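Local coordinates for protein malic enzyme (Entamoeba histolytica, PDB 3NV9) that probably catalyses the oxidative decarboxylation of malate to pyruvate with a nicotinamide dinucleotide as hydride acceptor, as malic enzymes generally do, at residues I372-M382 and A422-V433; Q159-I170 and C186-D194. All blocks are in the same frame, centred on the assembly; numbering follows the deposited sequence.

In the fold
Following the chain from the N terminus, interaction 2 closes first: strand 164-167, helix 174-185 and strand 190-192 form a beta-alpha-beta unit at one edge of a four-stranded parallel sheet. Interaction 1 closes much later, when the turn after helix 413-428 returns to the linker between helices 363-372 and 380-396. The two loops follow one another in series, neither nesting nor crossing, yet their centres lie only 15 Å apart. R432 NH1 probably donates to D187 O, A375 and R376 pack on P189, and I378 packs on W191. The segments 372-382 and 422-433 are thereby tied to the sheet edge that bears W191.

Interaction 1. Residues I372-M382 and A422-V433; sequences IVRARKITDNM and AMQAIKDGVARV. With SO4 (sulfate ion), chain I; SO4 (sulfate ion), chain C.
T379 and N381 reach D428 from the N-cap and first turn of helix 380-396. T379 OG1 donates to D428 OD2 at 2.7 Å, and N381 ND2 donates to OD1 at 2.9 Å, nearly straight. A second donor, Q424 NE2, meets OD1 from the opposite face of the carboxylate plane, so three side chains fix the rotation of this acid. With OG1 set between its own backbone N and carbonyl carbon (chi1 62°), T379 also accepts from M382 N as the N-cap; a weak return bond from T379 N to M382 SD completes a capping box.

The tight part is the apolar core beside this network. M382 SD sits 3.7 Å from A425 CB and also touches V430 CG2, while V373 places its two methyls against A422 and A425. Backbone bonds bring these groups together: R432 N donates to V373 O and R376 N to V430 O. Two Schellman motifs bring the chain round, R374 being the C-prime residue of one and G429 the turning point of the other.

Toward solvent the contact passes to long side chains, water and sulfate. R432, bent at chi3 (-81°), is sandwiched: R374 NH2 lies 3.2 Å above one face of its guanidinium and R376 CG over the other. Its NE donates to R374 O at 3.1 Å, its NH2 to a water in plane, and its NH1 to both D187 O and a sulfate oxygen. The exposed R376 extends to the same sulfate, NH1 meeting O3 at 2.9 Å with an angle of 176°. A second sulfate accepts from D380 N at the start of the helix.

The sulfates probably come from the crystallisation liquor; their positions suggest that the arginine cluster and this helix N terminus can accept an anion, whereas the D428 carboxylate takes its bonds from protein side chains.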
loop_
_atom_site.group_PDB
_atom_site.type_symbol
_atom_site.label_atom_id
_atom_site.label_comp_id
_atom_site.label_asym_id
_atom_site.label_seq_id
_atom_site.Cartn_x
_atom_site.Cartn_y
_atom_site.Cartn_z
ATOM N N ILE A 372 15.834 4.041 9.425
ATOM C CA ILE A 372 16.024 4.991 10.530
ATOM C C ILE A 372 17.089 6.061 10.210
ATOM O O ILE A 372 16.873 7.240 10.394
ATOM C CB ILE A 372 16.309 4.230 11.849
ATOM C CG1 ILE A 372 14.962 3.825 12.525
ATOM C CG2 ILE A 372 17.154 5.078 12.735
ATOM C CD1 ILE A 372 15.041 2.663 13.504
ATOM N N VAL A 373 18.216 5.627 9.679
ATOM C CA VAL A 373 19.333 6.506 9.335
ATOM C C VAL A 373 19.336 6.828 7.820
ATOM O O VAL A 373 20.333 7.343 7.291
ATOM C CB VAL A 373 20.693 5.843 9.698
ATOM C CG1 VAL A 373 20.839 5.698 11.201
ATOM C CG2 VAL A 373 20.808 4.471 8.992
ATOM N N ARG A 374 18.248 6.487 7.124
ATOM C CA ARG A 374 18.131 6.843 5.712
ATOM C C ARG A 374 19.352 6.373 4.872
ATOM O O ARG A 374 19.932 7.140 4.139
ATOM C CB ARG A 374 17.875 8.360 5.559
ATOM C CG ARG A 374 16.523 8.809 6.153
ATOM C CD ARG A 374 16.091 10.167 5.619
ATOM N NE ARG A 374 16.289 10.199 4.158
ATOM C CZ ARG A 374 16.718 11.239 3.453
ATOM N NH1 ARG A 374 17.015 12.394 4.049
ATOM N NH2 ARG A 374 16.871 11.094 2.141
ATOM N N ALA A 375 19.708 5.100 4.974
ATOM C CA ALA A 375 20.738 4.583 4.113
ATOM C C ALA A 375 20.284 4.650 2.675
ATOM O O ALA A 375 19.102 4.382 2.332
ATOM C CB ALA A 375 21.134 3.161 4.461
ATOM N N ARG A 376 21.248 4.995 1.842
ATOM C CA ARG A 376 21.049 5.149 0.401
ATOM C C ARG A 376 20.973 3.800 -0.270
ATOM O O ARG A 376 20.221 3.637 -1.220
ATOM C CB ARG A 376 22.207 5.958 -0.212
ATOM C CG ARG A 376 22.258 7.436 0.221
ATOM C CD ARG A 376 23.542 8.042 -0.414
ATOM N NE ARG A 376 24.001 9.248 0.240
ATOM C CZ ARG A 376 23.549 10.471 -0.047
ATOM N NH1 ARG A 376 22.599 10.643 -0.973
ATOM N NH2 ARG A 376 24.050 11.536 0.599
ATOM N N LYS A 377 21.717 2.832 0.235
ATOM C CA LYS A 377 21.843 1.507 -0.388
ATOM C C LYS A 377 21.900 0.496 0.747
ATOM O O LYS A 377 22.321 0.879 1.839
ATOM C CB LYS A 377 23.189 1.409 -1.126
ATOM C CG LYS A 377 23.258 2.167 -2.453
ATOM C CD LYS A 377 24.729 2.618 -2.878
ATOM C CE LYS A 377 25.812 1.651 -2.374
ATOM N NZ LYS A 377 27.165 2.145 -2.779
ATOM N N ILE A 378 21.539 -0.777 0.499
ATOM C CA ILE A 378 21.844 -1.817 1.462
ATOM C C ILE A 378 23.153 -2.385 1.025
ATOM O O ILE A 378 23.225 -3.049 -0.012
ATOM C CB ILE A 378 20.784 -2.995 1.613
ATOM C CG1 ILE A 378 19.339 -2.544 1.955
ATOM C CG2 ILE A 378 21.203 -3.928 2.690
ATOM C CD1 ILE A 378 19.156 -1.339 2.843
ATOM N N THR A 379 24.212 -2.166 1.820
ATOM C CA THR A 379 25.545 -2.667 1.401
ATOM C C THR A 379 25.696 -4.076 1.893
ATOM O O THR A 379 24.927 -4.497 2.749
ATOM C CB THR A 379 26.690 -1.834 1.984
ATOM O OG1 THR A 379 26.624 -1.951 3.402
ATOM C CG2 THR A 379 26.533 -0.376 1.566
ATOM N N ASP A 380 26.692 -4.788 1.370
ATOM C CA ASP A 380 27.021 -6.133 1.828
ATOM C C ASP A 380 27.467 -6.073 3.306
ATOM O O ASP A 380 27.133 -6.929 4.100
ATOM C CB ASP A 380 28.110 -6.784 0.970
ATOM C CG ASP A 380 27.612 -7.240 -0.409
ATOM O OD1 ASP A 380 26.394 -7.089 -0.710
ATOM O OD2 ASP A 380 28.458 -7.773 -1.212
ATOM N N ASN A 381 28.193 -5.042 3.673
ATOM C CA ASN A 381 28.613 -4.895 5.058
ATOM C C ASN A 381 27.421 -4.853 6.017
ATOM O O ASN A 381 27.431 -5.483 7.068
ATOM C CB ASN A 381 29.498 -3.674 5.195
ATOM C CG ASN A 381 30.870 -3.889 4.553
ATOM O OD1 ASN A 381 31.229 -5.009 4.199
ATOM N ND2 ASN A 381 31.647 -2.811 4.415
ATOM N N MET A 382 26.396 -4.119 5.603
ATOM C CA MET A 382 25.208 -3.937 6.393
ATOM C C MET A 382 24.514 -5.288 6.547
ATOM O O MET A 382 24.138 -5.658 7.664
ATOM C CB MET A 382 24.296 -2.938 5.711
ATOM C CG MET A 382 24.701 -1.513 5.977
ATOM S SD MET A 382 23.872 -0.441 4.795
ATOM C CE MET A 382 22.159 -0.452 5.447
ATOM N N ALA A 422 22.419 -0.083 11.229
ATOM C CA ALA A 422 22.476 1.389 11.163
ATOM C C ALA A 422 23.888 1.940 11.350
ATOM O O ALA A 422 24.278 2.908 10.694
ATOM C CB ALA A 422 21.532 2.000 12.199
ATOM N N MET A 423 24.641 1.330 12.257
ATOM C CA MET A 423 25.942 1.831 12.625
ATOM C C MET A 423 26.867 1.535 11.453
ATOM O O MET A 423 27.657 2.392 11.032
ATOM C CB MET A 423 26.445 1.125 13.902
ATOM C CG MET A 423 25.736 1.550 15.183
ATOM S SD MET A 423 25.729 3.332 15.515
ATOM C CE MET A 423 24.177 3.955 14.842
ATOM N N GLN A 424 26.755 0.296 10.976
ATOM C CA GLN A 424 27.411 -0.165 9.764
ATOM C C GLN A 424 27.082 0.742 8.579
ATOM O O GLN A 424 27.985 1.105 7.840
ATOM C CB GLN A 424 27.108 -1.636 9.469
ATOM C CG GLN A 424 28.059 -2.247 8.470
ATOM C CD GLN A 424 29.514 -2.363 8.999
ATOM O OE1 GLN A 424 29.819 -3.119 9.927
ATOM N NE2 GLN A 424 30.401 -1.626 8.373
ATOM N N ALA A 425 25.821 1.174 8.431
ATOM C CA ALA A 425 25.494 2.081 7.282
ATOM C C ALA A 425 26.296 3.384 7.409
ATOM O O ALA A 425 26.948 3.812 6.463
ATOM C CB ALA A 425 23.986 2.347 7.163
ATOM N N ILE A 426 26.254 4.000 8.596
ATOM C CA ILE A 426 27.151 5.139 8.910
ATOM C C ILE A 426 28.629 4.827 8.618
ATOM O O ILE A 426 29.296 5.601 7.933
ATOM C CB ILE A 426 26.996 5.616 10.385
ATOM C CG1 ILE A 426 25.538 6.039 10.630
ATOM C CG2 ILE A 426 28.031 6.751 10.701
ATOM C CD1 ILE A 426 25.226 6.320 12.050
ATOM N N LYS A 427 29.140 3.700 9.112
ATOM C CA LYS A 427 30.517 3.358 8.817
ATOM C C LYS A 427 30.812 3.165 7.295
ATOM O O LYS A 427 31.906 3.497 6.813
ATOM C CB LYS A 427 30.941 2.143 9.612
ATOM C CG LYS A 427 32.326 1.625 9.241
ATOM C CD LYS A 427 32.691 0.325 9.999
ATOM C CE LYS A 427 33.855 -0.371 9.295
ATOM N NZ LYS A 427 34.703 -1.082 10.300
ATOM N N ASP A 428 29.861 2.598 6.554
ATOM C CA ASP A 428 30.015 2.420 5.126
ATOM C C ASP A 428 29.897 3.761 4.336
ATOM O O ASP A 428 30.301 3.838 3.165
ATOM C CB ASP A 428 28.998 1.396 4.632
ATOM C CG ASP A 428 29.292 -0.027 5.119
ATOM O OD1 ASP A 428 30.472 -0.382 5.454
ATOM O OD2 ASP A 428 28.325 -0.824 5.150
ATOM N N GLY A 429 29.342 4.794 4.966
ATOM C CA GLY A 429 29.189 6.092 4.329
ATOM C C GLY A 429 27.933 6.239 3.483
ATOM O O GLY A 429 27.774 7.240 2.718
ATOM N N VAL A 430 27.015 5.275 3.647
ATOM C CA VAL A 430 25.742 5.330 2.947
ATOM C C VAL A 430 24.587 5.963 3.744
ATOM O O VAL A 430 23.518 6.238 3.172
ATOM C CB VAL A 430 25.391 3.976 2.353
ATOM C CG1 VAL A 430 26.565 3.514 1.506
ATOM C CG2 VAL A 430 25.059 2.931 3.470
ATOM N N ALA A 431 24.807 6.240 5.033
ATOM C CA ALA A 431 23.769 6.861 5.862
ATOM C C ALA A 431 23.657 8.359 5.650
ATOM O O ALA A 431 24.664 9.057 5.539
ATOM C CB ALA A 431 23.979 6.545 7.338
ATOM N N ARG A 432 22.413 8.829 5.590
ATOM C CA ARG A 432 22.074 10.232 5.414
ATOM C C ARG A 432 21.689 10.879 6.745
ATOM O O ARG A 432 21.417 12.071 6.830
ATOM C CB ARG A 432 20.962 10.371 4.366
ATOM C CG ARG A 432 21.465 10.038 2.929
ATOM C CD ARG A 432 20.379 10.272 1.864
ATOM N NE ARG A 432 19.453 9.136 1.801
ATOM C CZ ARG A 432 18.709 8.789 0.757
ATOM N NH1 ARG A 432 18.777 9.468 -0.393
ATOM N NH2 ARG A 432 17.904 7.722 0.851
ATOM N N VAL A 433 21.665 10.063 7.782
ATOM C CA VAL A 433 21.474 10.499 9.166
ATOM C C VAL A 433 22.617 9.845 9.927
ATOM O O VAL A 433 22.588 8.624 10.157
ATOM C CB VAL A 433 20.148 9.964 9.767
ATOM C CG1 VAL A 433 20.128 10.182 11.312
ATOM C CG2 VAL A 433 18.936 10.591 9.091
HETATM S S SO4 I . 20.826 13.241 -0.351
HETATM O O1 SO4 I . 21.761 12.899 0.724
HETATM O O2 SO4 I . 20.265 14.555 -0.037
HETATM O O3 SO4 I . 21.525 13.273 -1.635
HETATM O O4 SO4 I . 19.745 12.264 -0.459
HETATM S S SO4 C . 28.248 -2.508 -1.944
HETATM O O1 SO4 C . 29.660 -2.212 -2.000
HETATM O O2 SO4 C . 27.541 -1.281 -1.583
HETATM O O3 SO4 C . 27.799 -2.964 -3.253
HETATM O O4 SO4 C . 28.040 -3.627 -1.058
HETATM O O HOH W 1 16.881 6.331 2.983
HETATM O O HOH W 2 25.234 9.365 2.485
HETATM O O HOH W 3 29.881 -5.984 8.601
#

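Interaction 2. Residues Q159-I170 and C186-D194; sequences QHTFGAINLEDI and CDIPVWHDD
The indole of W191 meets strand 164-167 at its edge: I165 O lies in the ring plane near CD1, and the N166 amide runs alongside NE1, its plane turned 49° from the ring. D193 CA covers one indole face toward the rim. H192 likewise presents an edge, with L167 O in the imidazole plane, 3.4 Å from ND1 in a weak hydrogen bond. A chi1 of 173°, turning CG away from the backbone N, points the ND1 edge at that carbonyl, which also accepts from D193 N.

These are the paired strands of a beta-alpha-beta crossover, parallel with axes 17° apart. I165 N donates to P189 O and L167 N to W191 O. L167 and V190, on the I165 face, pack on L179 and L182 of helix 174-185.

Beyond the strand ends D169 N donates to D194 OD2 on the syn side, tilted out of the carboxylate plane. E168, D169 and D194 sit where malic enzymes generally bind their divalent metal, though none is modelled here; D193 lies beside E168, with K120 in weak, long reach of both. D169 OD1 hydrogen-bonds a glycerol, probably from the crystallisation liquor. At the other end, Q159 OE1 accepts from D187 N.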
loop_
_atom_site.group_PDB
_atom_site.type_symbol
_atom_site.label_atom_id
_atom_site.label_comp_id
_atom_site.label_asym_id
_atom_site.label_seq_id
_atom_site.Cartn_x
_atom_site.Cartn_y
_atom_site.Cartn_z
ATOM N N GLN A 159 8.811 5.020 -6.727
ATOM C CA GLN A 159 9.751 5.265 -5.656
ATOM C C GLN A 159 9.353 6.433 -4.777
ATOM O O GLN A 159 9.770 6.506 -3.615
ATOM C CB GLN A 159 11.126 5.575 -6.231
ATOM C CG GLN A 159 11.294 7.014 -6.635
ATOM C CD GLN A 159 12.675 7.257 -7.194
ATOM O OE1 GLN A 159 13.617 7.431 -6.458
ATOM N NE2 GLN A 159 12.796 7.251 -8.510
ATOM N N HIS A 160 8.575 7.354 -5.346
ATOM C CA HIS A 160 8.174 8.579 -4.670
ATOM C C HIS A 160 7.175 8.373 -3.545
ATOM O O HIS A 160 6.969 9.272 -2.717
ATOM C CB HIS A 160 7.673 9.598 -5.686
ATOM C CG HIS A 160 8.732 9.973 -6.658
ATOM N ND1 HIS A 160 8.894 9.320 -7.870
ATOM C CD2 HIS A 160 9.747 10.856 -6.562
ATOM C CE1 HIS A 160 9.965 9.794 -8.474
ATOM N NE2 HIS A 160 10.495 10.729 -7.704
ATOM N N THR A 161 6.590 7.173 -3.530
ATOM C CA THR A 161 5.650 6.758 -2.516
ATOM C C THR A 161 6.376 6.187 -1.283
ATOM O O THR A 161 5.812 6.158 -0.183
ATOM C CB THR A 161 4.699 5.681 -3.156
ATOM O OG1 THR A 161 3.917 6.326 -4.168
ATOM C CG2 THR A 161 3.745 5.030 -2.142
ATOM N N PHE A 162 7.608 5.703 -1.478
ATOM C CA PHE A 162 8.218 4.773 -0.512
ATOM C C PHE A 162 9.524 5.269 0.098
ATOM O O PHE A 162 10.213 6.128 -0.481
ATOM C CB PHE A 162 8.446 3.373 -1.129
ATOM C CG PHE A 162 7.186 2.641 -1.446
ATOM C CD1 PHE A 162 6.467 1.982 -0.440
ATOM C CD2 PHE A 162 6.697 2.611 -2.734
ATOM C CE1 PHE A 162 5.303 1.325 -0.743
ATOM C CE2 PHE A 162 5.523 1.951 -3.049
ATOM C CZ PHE A 162 4.814 1.310 -2.045
ATOM N N GLY A 163 9.846 4.690 1.258
ATOM C CA GLY A 163 11.044 4.990 2.007
ATOM C C GLY A 163 12.067 3.959 1.678
ATOM O O GLY A 163 13.250 4.199 1.899
ATOM N N ALA A 164 11.622 2.779 1.205
ATOM C CA ALA A 164 12.522 1.821 0.578
ATOM C C ALA A 164 11.788 0.875 -0.355
ATOM O O ALA A 164 10.558 0.777 -0.293
ATOM C CB ALA A 164 13.257 1.013 1.625
ATOM N N ILE A 165 12.543 0.146 -1.183
ATOM C CA ILE A 165 11.940 -0.863 -1.992
ATOM C C ILE A 165 12.518 -2.220 -1.681
ATOM O O ILE A 165 13.735 -2.389 -1.639
ATOM C CB ILE A 165 12.144 -0.653 -3.543
ATOM C CG1 ILE A 165 11.535 0.654 -4.020
ATOM C CG2 ILE A 165 11.663 -1.915 -4.306
ATOM C CD1 ILE A 165 10.095 0.768 -3.777
ATOM N N ASN A 166 11.624 -3.190 -1.504
ATOM C CA ASN A 166 12.033 -4.529 -1.163
ATOM C C ASN A 166 11.643 -5.458 -2.297
ATOM O O ASN A 166 10.529 -6.009 -2.326
ATOM C CB ASN A 166 11.401 -4.887 0.204
ATOM C CG ASN A 166 11.574 -6.344 0.580
ATOM O OD1 ASN A 166 10.653 -7.146 0.348
ATOM N ND2 ASN A 166 12.726 -6.703 1.174
ATOM N N LEU A 167 12.552 -5.617 -3.253
ATOM C CA LEU A 167 12.337 -6.543 -4.388
ATOM C C LEU A 167 12.257 -7.972 -3.873
ATOM O O LEU A 167 13.040 -8.372 -3.021
ATOM C CB LEU A 167 13.472 -6.432 -5.437
ATOM C CG LEU A 167 13.813 -5.025 -6.000
ATOM C CD1 LEU A 167 15.195 -4.982 -6.631
ATOM C CD2 LEU A 167 12.737 -4.564 -7.025
ATOM N N GLU A 168 11.315 -8.741 -4.396
ATOM C CA GLU A 168 11.218 -10.155 -4.074
ATOM C C GLU A 168 10.938 -10.996 -5.344
ATOM O O GLU A 168 10.176 -10.547 -6.215
ATOM C CB GLU A 168 10.019 -10.367 -3.124
ATOM C CG GLU A 168 10.101 -9.710 -1.738
ATOM C CD GLU A 168 10.973 -10.489 -0.774
ATOM O OE1 GLU A 168 11.103 -10.005 0.367
ATOM O OE2 GLU A 168 11.519 -11.584 -1.146
ATOM N N ASP A 169 11.474 -12.226 -5.369
ATOM C CA ASP A 169 10.919 -13.322 -6.176
ATOM C C ASP A 169 10.834 -12.932 -7.681
ATOM O O ASP A 169 9.798 -13.076 -8.351
ATOM C CB ASP A 169 9.557 -13.744 -5.605
ATOM C CG ASP A 169 9.656 -14.431 -4.236
ATOM O OD1 ASP A 169 10.745 -14.461 -3.641
ATOM O OD2 ASP A 169 8.627 -14.949 -3.723
ATOM N N ILE A 170 11.946 -12.387 -8.156
ATOM C CA ILE A 170 12.180 -12.033 -9.539
ATOM C C ILE A 170 13.264 -12.996 -10.056
ATOM O O ILE A 170 14.326 -13.185 -9.429
ATOM C CB ILE A 170 12.650 -10.558 -9.662
ATOM C CG1 ILE A 170 11.656 -9.648 -8.930
ATOM C CG2 ILE A 170 12.880 -10.161 -11.117
ATOM C CD1 ILE A 170 11.859 -8.141 -9.115
ATOM N N CYS A 186 17.620 5.251 -7.818
ATOM C CA CYS A 186 16.510 5.713 -6.985
ATOM C C CYS A 186 17.066 6.500 -5.820
ATOM O O CYS A 186 18.191 6.298 -5.443
ATOM C CB CYS A 186 15.637 4.531 -6.535
ATOM S SG CYS A 186 14.784 3.699 -7.941
ATOM N N ASP A 187 16.275 7.413 -5.283
ATOM C CA ASP A 187 16.668 8.303 -4.195
ATOM C C ASP A 187 16.342 7.715 -2.791
ATOM O O ASP A 187 16.580 8.353 -1.756
ATOM C CB ASP A 187 16.054 9.699 -4.405
ATOM C CG ASP A 187 16.814 10.543 -5.510
ATOM O OD1 ASP A 187 18.027 10.287 -5.816
ATOM O OD2 ASP A 187 16.194 11.476 -6.087
ATOM N N ILE A 188 15.800 6.501 -2.808
ATOM C CA ILE A 188 15.606 5.605 -1.670
ATOM C C ILE A 188 16.425 4.312 -1.888
ATOM O O ILE A 188 16.830 4.004 -3.002
ATOM C CB ILE A 188 14.115 5.238 -1.416
ATOM C CG1 ILE A 188 13.512 4.527 -2.635
ATOM C CG2 ILE A 188 13.339 6.479 -1.034
ATOM C CD1 ILE A 188 12.035 4.127 -2.499
ATOM N N PRO A 189 16.726 3.589 -0.802
ATOM C CA PRO A 189 17.366 2.289 -0.894
ATOM C C PRO A 189 16.505 1.213 -1.577
ATOM O O PRO A 189 15.325 1.033 -1.220
ATOM C CB PRO A 189 17.577 1.890 0.589
ATOM C CG PRO A 189 16.540 2.623 1.311
ATOM C CD PRO A 189 16.482 3.972 0.595
ATOM N N VAL A 190 17.137 0.502 -2.524
ATOM C CA VAL A 190 16.556 -0.626 -3.224
ATOM C C VAL A 190 17.445 -1.847 -3.057
ATOM O O VAL A 190 18.662 -1.777 -3.260
ATOM C CB VAL A 190 16.381 -0.324 -4.757
ATOM C CG1 VAL A 190 15.771 -1.535 -5.526
ATOM C CG2 VAL A 190 15.515 0.868 -4.900
ATOM N N TRP A 191 16.844 -2.963 -2.691
ATOM C CA TRP A 191 17.613 -4.175 -2.481
ATOM C C TRP A 191 16.715 -5.327 -2.899
ATOM O O TRP A 191 15.543 -5.124 -3.155
ATOM C CB TRP A 191 18.102 -4.261 -1.022
ATOM C CG TRP A 191 17.162 -4.892 -0.064
ATOM C CD1 TRP A 191 15.818 -4.675 0.024
ATOM C CD2 TRP A 191 17.489 -5.841 0.984
ATOM N NE1 TRP A 191 15.287 -5.436 1.057
ATOM C CE2 TRP A 191 16.290 -6.172 1.639
ATOM C CE3 TRP A 191 18.681 -6.453 1.416
ATOM C CZ2 TRP A 191 16.249 -7.081 2.713
ATOM C CZ3 TRP A 191 18.642 -7.350 2.494
ATOM C CH2 TRP A 191 17.440 -7.651 3.117
ATOM N N HIS A 192 17.268 -6.522 -2.974
ATOM C CA HIS A 192 16.536 -7.683 -3.418
ATOM C C HIS A 192 16.665 -8.722 -2.260
ATOM O O HIS A 192 17.742 -9.218 -1.957
ATOM C CB HIS A 192 17.067 -8.111 -4.818
ATOM C CG HIS A 192 16.508 -9.407 -5.350
ATOM N ND1 HIS A 192 15.319 -9.956 -4.930
ATOM C CD2 HIS A 192 16.962 -10.230 -6.317
ATOM C CE1 HIS A 192 15.090 -11.093 -5.573
ATOM N NE2 HIS A 192 16.076 -11.279 -6.426
ATOM N N ASP A 193 15.552 -8.954 -1.554
ATOM C CA ASP A 193 15.533 -9.744 -0.332
ATOM C C ASP A 193 16.160 -11.108 -0.602
ATOM O O ASP A 193 16.983 -11.562 0.175
ATOM C CB ASP A 193 14.076 -9.894 0.134
ATOM C CG ASP A 193 13.923 -10.436 1.567
ATOM O OD1 ASP A 193 14.925 -10.496 2.318
ATOM O OD2 ASP A 193 12.778 -10.840 1.912
ATOM N N ASP A 194 15.794 -11.754 -1.711
ATOM C CA ASP A 194 16.420 -13.053 -2.065
ATOM C C ASP A 194 17.940 -13.013 -2.271
ATOM O O ASP A 194 18.575 -14.055 -2.226
ATOM C CB ASP A 194 15.797 -13.611 -3.325
ATOM C CG ASP A 194 14.355 -13.774 -3.182
ATOM O OD1 ASP A 194 13.930 -14.819 -2.638
ATOM O OD2 ASP A 194 13.646 -12.842 -3.600
HETATM O O HOH W 4 12.266 -13.971 -0.551
#